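Local structure of alpha-galacturonidase (Bacillus subtilis, 3FEF) at residues E44-N49 with Y63-T68; E171-Q176 with S324-V329. The protein hydrolyses alpha-1,4-linked galacturonate, releasing alpha-D-galacturonate, as a homotetrameric family 4 glycosidase that requires NAD(+) and manganese. All blocks are in the same frame, centred on the assembly; numbering follows the deposited sequence.

Contact 1 (E44-N49 with Y63-T68)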
loop_
_atom_site.group_PDB
_atom_site.type_symbol
_atom_site.label_atom_id
_atom_site.label_comp_id
_atom_site.label_asym_id
_atom_site.label_seq_id
_atom_site.Cartn_x
_atom_site.Cartn_y
_atom_site.Cartn_z
ATOM N N GLU A 44 16.234 41.773 20.555
ATOM C CA GLU A 44 16.405 43.123 20.052
ATOM C C GLU A 44 15.742 43.264 18.694
ATOM O O GLU A 44 15.100 44.267 18.410
ATOM C CB GLU A 44 17.889 43.463 19.933
ATOM C CG GLU A 44 18.151 44.920 19.664
ATOM C CD GLU A 44 19.620 45.210 19.403
ATOM O OE1 GLU A 44 20.452 44.284 19.512
ATOM O OE2 GLU A 44 19.941 46.370 19.083
ATOM N N ALA A 45 15.904 42.254 17.847
ATOM C CA ALA A 45 15.284 42.301 16.526
ATOM C C ALA A 45 13.762 42.182 16.648
ATOM O O ALA A 45 13.018 42.872 15.954
ATOM C CB ALA A 45 15.850 41.195 15.629
ATOM N N ALA A 46 13.289 41.314 17.533
ATOM C CA ALA A 46 11.852 41.143 17.677
ATOM C C ALA A 46 11.239 42.459 18.155
ATOM O O ALA A 46 10.172 42.857 17.697
ATOM C CB ALA A 46 11.536 40.006 18.648
ATOM N N GLN A 47 11.930 43.129 19.072
ATOM C CA GLN A 47 11.440 44.380 19.650
ATOM C C GLN A 47 11.288 45.450 18.572
ATOM O O GLN A 47 10.324 46.214 18.563
ATOM C CB GLN A 47 12.385 44.862 20.762
ATOM C CG GLN A 47 11.803 45.949 21.666
ATOM C CD GLN A 47 12.726 46.310 22.821
ATOM O OE1 GLN A 47 13.944 46.380 22.660
ATOM N NE2 GLN A 47 12.146 46.544 23.991
ATOM N N LYS A 48 12.243 45.488 17.657
ATOM C CA LYS A 48 12.184 46.404 16.530
ATOM C C LYS A 48 11.036 46.107 15.551
ATOM O O LYS A 48 10.383 47.025 15.055
ATOM C CB LYS A 48 13.525 46.418 15.806
ATOM C CG LYS A 48 14.615 47.107 16.615
ATOM C CD LYS A 48 15.957 46.967 15.940
ATOM C CE LYS A 48 17.058 47.523 16.826
ATOM N NZ LYS A 48 18.365 47.470 16.129
ATOM N N ASN A 49 10.799 44.835 15.262
ATOM C CA ASN A 49 9.623 44.465 14.488
ATOM C C ASN A 49 8.338 44.803 15.226
ATOM O O ASN A 49 7.299 45.062 14.616
ATOM C CB ASN A 49 9.649 42.978 14.146
ATOM C CG ASN A 49 10.386 42.700 12.863
ATOM O OD1 ASN A 49 10.523 43.586 12.028
ATOM N ND2 ASN A 49 10.870 41.469 12.696
ATOM N N TYR A 63 1.186 44.176 17.849
ATOM C CA TYR A 63 2.378 43.361 17.922
ATOM C C TYR A 63 2.997 43.465 19.300
ATOM O O TYR A 63 2.994 44.527 19.893
ATOM C CB TYR A 63 3.382 43.836 16.881
ATOM C CG TYR A 63 2.934 43.559 15.473
ATOM C CD1 TYR A 63 2.045 44.417 14.820
ATOM C CD2 TYR A 63 3.375 42.424 14.797
ATOM C CE1 TYR A 63 1.635 44.161 13.531
ATOM C CE2 TYR A 63 2.960 42.160 13.502
ATOM C CZ TYR A 63 2.094 43.028 12.882
ATOM O OH TYR A 63 1.693 42.762 11.601
ATOM N N GLU A 64 3.511 42.347 19.801
ATOM C CA GLU A 64 4.230 42.316 21.062
ATOM C C GLU A 64 5.438 41.364 20.971
ATOM O O GLU A 64 5.268 40.158 20.742
ATOM C CB GLU A 64 3.282 41.875 22.188
ATOM C CG GLU A 64 3.813 42.134 23.598
ATOM C CD GLU A 64 3.228 41.191 24.664
ATOM O OE1 GLU A 64 2.214 40.495 24.396
ATOM O OE2 GLU A 64 3.802 41.141 25.783
ATOM N N ALA A 65 6.651 41.886 21.162
ATOM C CA ALA A 65 7.834 41.026 21.346
ATOM C C ALA A 65 7.783 40.304 22.693
ATOM O O ALA A 65 7.658 40.940 23.728
ATOM C CB ALA A 65 9.099 41.841 21.251
ATOM N N VAL A 66 7.876 38.979 22.679
ATOM C CA VAL A 66 7.821 38.186 23.912
ATOM C C VAL A 66 9.103 37.374 24.082
ATOM O O VAL A 66 9.810 37.097 23.108
ATOM C CB VAL A 66 6.603 37.228 23.936
ATOM C CG1 VAL A 66 5.293 38.011 23.873
ATOM C CG2 VAL A 66 6.702 36.227 22.795
ATOM N N SER A 67 9.388 36.973 25.316
ATOM C CA SER A 67 10.710 36.471 25.676
ATOM C C SER A 67 10.852 34.964 25.602
ATOM O O SER A 67 11.968 34.461 25.611
ATOM C CB SER A 67 11.077 36.923 27.087
ATOM O OG SER A 67 10.035 36.567 27.984
ATOM N N THR A 68 9.739 34.238 25.544
ATOM C CA THR A 68 9.813 32.783 25.480
ATOM C C THR A 68 8.784 32.174 24.524
ATOM O O THR A 68 7.761 32.800 24.232
ATOM C CB THR A 68 9.609 32.166 26.867
ATOM O OG1 THR A 68 8.293 32.472 27.311
ATOM C CG2 THR A 68 10.635 32.712 27.871
#

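Contact 2 (E171-Q176 with S324-V329)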
loop_
_atom_site.group_PDB
_atom_site.type_symbol
_atom_site.label_atom_id
_atom_site.label_comp_id
_atom_site.label_asym_id
_atom_site.label_seq_id
_atom_site.Cartn_x
_atom_site.Cartn_y
_atom_site.Cartn_z
ATOM N N GLU A 171 8.452 29.761 -4.723
ATOM C CA GLU A 171 9.101 29.474 -5.995
ATOM C C GLU A 171 8.098 29.242 -7.127
ATOM O O GLU A 171 8.284 29.731 -8.238
ATOM C CB GLU A 171 10.052 28.281 -5.870
ATOM C CG GLU A 171 11.395 28.651 -5.253
ATOM C CD GLU A 171 11.989 29.912 -5.874
ATOM O OE1 GLU A 171 12.433 29.864 -7.041
ATOM O OE2 GLU A 171 12.000 30.952 -5.193
ATOM N N VAL A 172 7.030 28.499 -6.852
ATOM C CA VAL A 172 6.077 28.202 -7.897
ATOM C C VAL A 172 5.446 29.501 -8.441
ATOM O O VAL A 172 5.106 29.578 -9.614
ATOM C CB VAL A 172 5.006 27.214 -7.429
ATOM C CG1 VAL A 172 3.985 26.990 -8.528
ATOM C CG2 VAL A 172 5.642 25.876 -6.990
ATOM N N PHE A 173 5.316 30.530 -7.603
ATOM C CA PHE A 173 4.720 31.778 -8.085
ATOM C C PHE A 173 5.532 32.369 -9.224
ATOM O O PHE A 173 4.972 32.925 -10.172
ATOM C CB PHE A 173 4.533 32.799 -6.949
ATOM C CG PHE A 173 3.747 32.265 -5.787
ATOM C CD1 PHE A 173 2.801 31.260 -5.976
ATOM C CD2 PHE A 173 3.959 32.759 -4.502
ATOM C CE1 PHE A 173 2.090 30.743 -4.905
ATOM C CE2 PHE A 173 3.253 32.254 -3.421
ATOM C CZ PHE A 173 2.313 31.240 -3.620
ATOM N N GLY A 174 6.854 32.238 -9.137
ATOM C CA GLY A 174 7.751 32.787 -10.158
ATOM C C GLY A 174 7.608 32.088 -11.496
ATOM O O GLY A 174 7.813 32.688 -12.546
ATOM N N THR A 175 7.254 30.809 -11.471
ATOM C CA THR A 175 7.035 30.095 -12.712
ATOM C C THR A 175 5.682 30.438 -13.308
ATOM O O THR A 175 5.534 30.532 -14.523
ATOM C CB THR A 175 7.182 28.572 -12.534
ATOM O OG1 THR A 175 8.503 28.312 -12.038
ATOM C CG2 THR A 175 7.033 27.890 -13.880
ATOM N N GLN A 176 4.696 30.643 -12.445
ATOM C CA GLN A 176 3.425 31.142 -12.902
ATOM C C GLN A 176 3.550 32.520 -13.578
ATOM O O GLN A 176 2.914 32.767 -14.593
ATOM C CB GLN A 176 2.453 31.207 -11.739
ATOM C CG GLN A 176 1.787 29.883 -11.455
ATOM C CD GLN A 176 0.915 29.961 -10.236
ATOM O OE1 GLN A 176 1.412 30.164 -9.131
ATOM N NE2 GLN A 176 -0.396 29.801 -10.421
ATOM N N SER A 324 2.378 41.650 -0.568
ATOM C CA SER A 324 3.718 41.068 -0.720
ATOM C C SER A 324 3.850 40.129 -1.919
ATOM O O SER A 324 4.953 39.872 -2.397
ATOM C CB SER A 324 4.113 40.303 0.546
ATOM O OG SER A 324 3.329 39.124 0.668
ATOM N N GLY A 325 2.735 39.596 -2.398
ATOM C CA GLY A 325 2.806 38.527 -3.384
ATOM C C GLY A 325 2.792 37.156 -2.724
ATOM O O GLY A 325 2.688 36.141 -3.402
ATOM N N GLU A 326 2.886 37.118 -1.398
ATOM C CA GLU A 326 2.861 35.840 -0.662
ATOM C C GLU A 326 1.425 35.410 -0.391
ATOM O O GLU A 326 0.525 36.222 -0.485
ATOM C CB GLU A 326 3.638 35.960 0.651
ATOM C CG GLU A 326 5.107 36.314 0.453
ATOM C CD GLU A 326 5.836 35.342 -0.480
ATOM O OE1 GLU A 326 5.309 34.237 -0.744
ATOM O OE2 GLU A 326 6.945 35.687 -0.952
ATOM N N GLU A 327 1.212 34.143 -0.047
ATOM C CA GLU A 327 -0.139 33.640 0.259
ATOM C C GLU A 327 -0.377 33.388 1.759
ATOM O O GLU A 327 -1.484 33.013 2.178
ATOM C CB GLU A 327 -0.451 32.372 -0.550
ATOM C CG GLU A 327 -0.433 32.561 -2.070
ATOM C CD GLU A 327 -1.753 33.098 -2.647
ATOM O OE1 GLU A 327 -2.608 33.595 -1.884
ATOM O OE2 GLU A 327 -1.936 33.019 -3.884
ATOM N N GLY A 328 0.651 33.607 2.567
ATOM C CA GLY A 328 0.544 33.372 4.005
ATOM C C GLY A 328 -0.766 33.841 4.604
ATOM O O GLY A 328 -1.536 33.052 5.178
ATOM N N VAL A 329 -1.030 35.132 4.471
ATOM C CA VAL A 329 -2.236 35.730 5.039
ATOM C C VAL A 329 -3.542 35.254 4.400
ATOM O O VAL A 329 -4.559 35.098 5.084
ATOM C CB VAL A 329 -2.136 37.241 4.982
ATOM C CG1 VAL A 329 -3.470 37.887 5.374
ATOM C CG2 VAL A 329 -0.995 37.697 5.899
#

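Contact 1 (E44-N49 with Y63-T68)
The methyl of A65, on the strand, presses against the helix backbone at A46 and Q47, a compact example of how two alanines let a helix settle close to a sheet edge. Van der Waals contact carries the junction, methyl against methyl and methyl against helix backbone. A46 and A65 turn their CB atoms toward each other, and these stand 4.0 Å apart. The A65 CB also lies 3.8 Å from the backbone C of A46 and 3.8 Å from the N of Q47, so the methyl rests on a peptide unit of the helix as much as on a side chain. Q47 directs its own CB away from the strand, and the CA atoms of Q47 and A65 approach to 5.2 Å.

Polar interactions surround this contact. Right beside the methyls, the A65 amide is met by OE1 of E50, three residues beyond Q47 on the same helix 43-53, while E64 and V66 make backbone bonds to strand 34-39. N49, buried, bonds through OD1 to R20 and through ND2 to the carbonyls of G13 and S15, tying this helix to helix 18-28 and to the loop before it. Elsewhere on the helix, K48 forms salt bridges with E44 and E310.

The unit is the beta-alpha-beta crossover of strand 34-39, helix 43-53 and strand 61-66, within the region assigned by similarity to NAD(+) binding. The two alanines and the neighbouring helix backbone make the close contacts of a junction that buries 139 Å² in all. Between residues 44-49 and 63-68 themselves there is no directional bond: the small methyls allow the close approach, and the E50 bond to the A65 amide is likely to steady the pairing.

Contact 2 (E171-Q176 with S324-V329)
F173 reaches from its helix to the loop 325-327 and supplies most of the surface buried here, so that one ring illustrates how an aromatic can join two distant parts of a chain. Its CG is anti to its own carbonyl carbon (chi1 -55°), which sends the ring out from the helix toward the loop. There CZ lies 3.4 Å from CG of E327, a close meeting with the aliphatic part of a glutamate whose chain bends at chi2. The carboxylate of E327 is turned 70° from the ring plane and goes elsewhere: OE2 forms a salt bridge with R194, which also makes a cation-pi contact with F173, and OE1 accepts from N330.

G325 adds its carbonyl O, 3.8 Å from F173 CD2. Its positive phi of 92° would jam a CB against the carbonyl of S324, and the loop is further shaped by an ST turn in which E326 N donates to S324 OG over 2.9 Å. E326 OE1 comes in at the ring edge, near its plane, 3.9 Å from F173 CE2, while OE2 makes a weak hydrogen bond to H170, the proton donor by similarity.

Replacing F173 with an alanine would probably open a gap beside E327 CG and leave R194 without its aromatic partner.

Helix 171-187 thus meets the loop leading into helix 328-335, with N344 of strand 341-348 touching F173, T343 of that strand touching E327, and helix 18-28 lying against S324 and E326.

In the fold
Contacts 1 and 2 are separate in sequence and space: the first closes before the second opens, their centres are 26 Å apart, and their nearest atoms remain about 8 Å apart. Helix 18-28 is common to both surroundings, since N49 of contact 1 touches A19 and M23 while E326 of contact 2 touches W18 and S21. Contact 1 belongs to the outer part of the Rossmann-type sheet, and its centre lies about 24 Å from the centre of the chain. Contact 2, whose centre is about 10 Å from that of the chain, joins the two family regions next to the active site: the E326 side chain is about 9 Å from the magnesium ion held by C169 and H206.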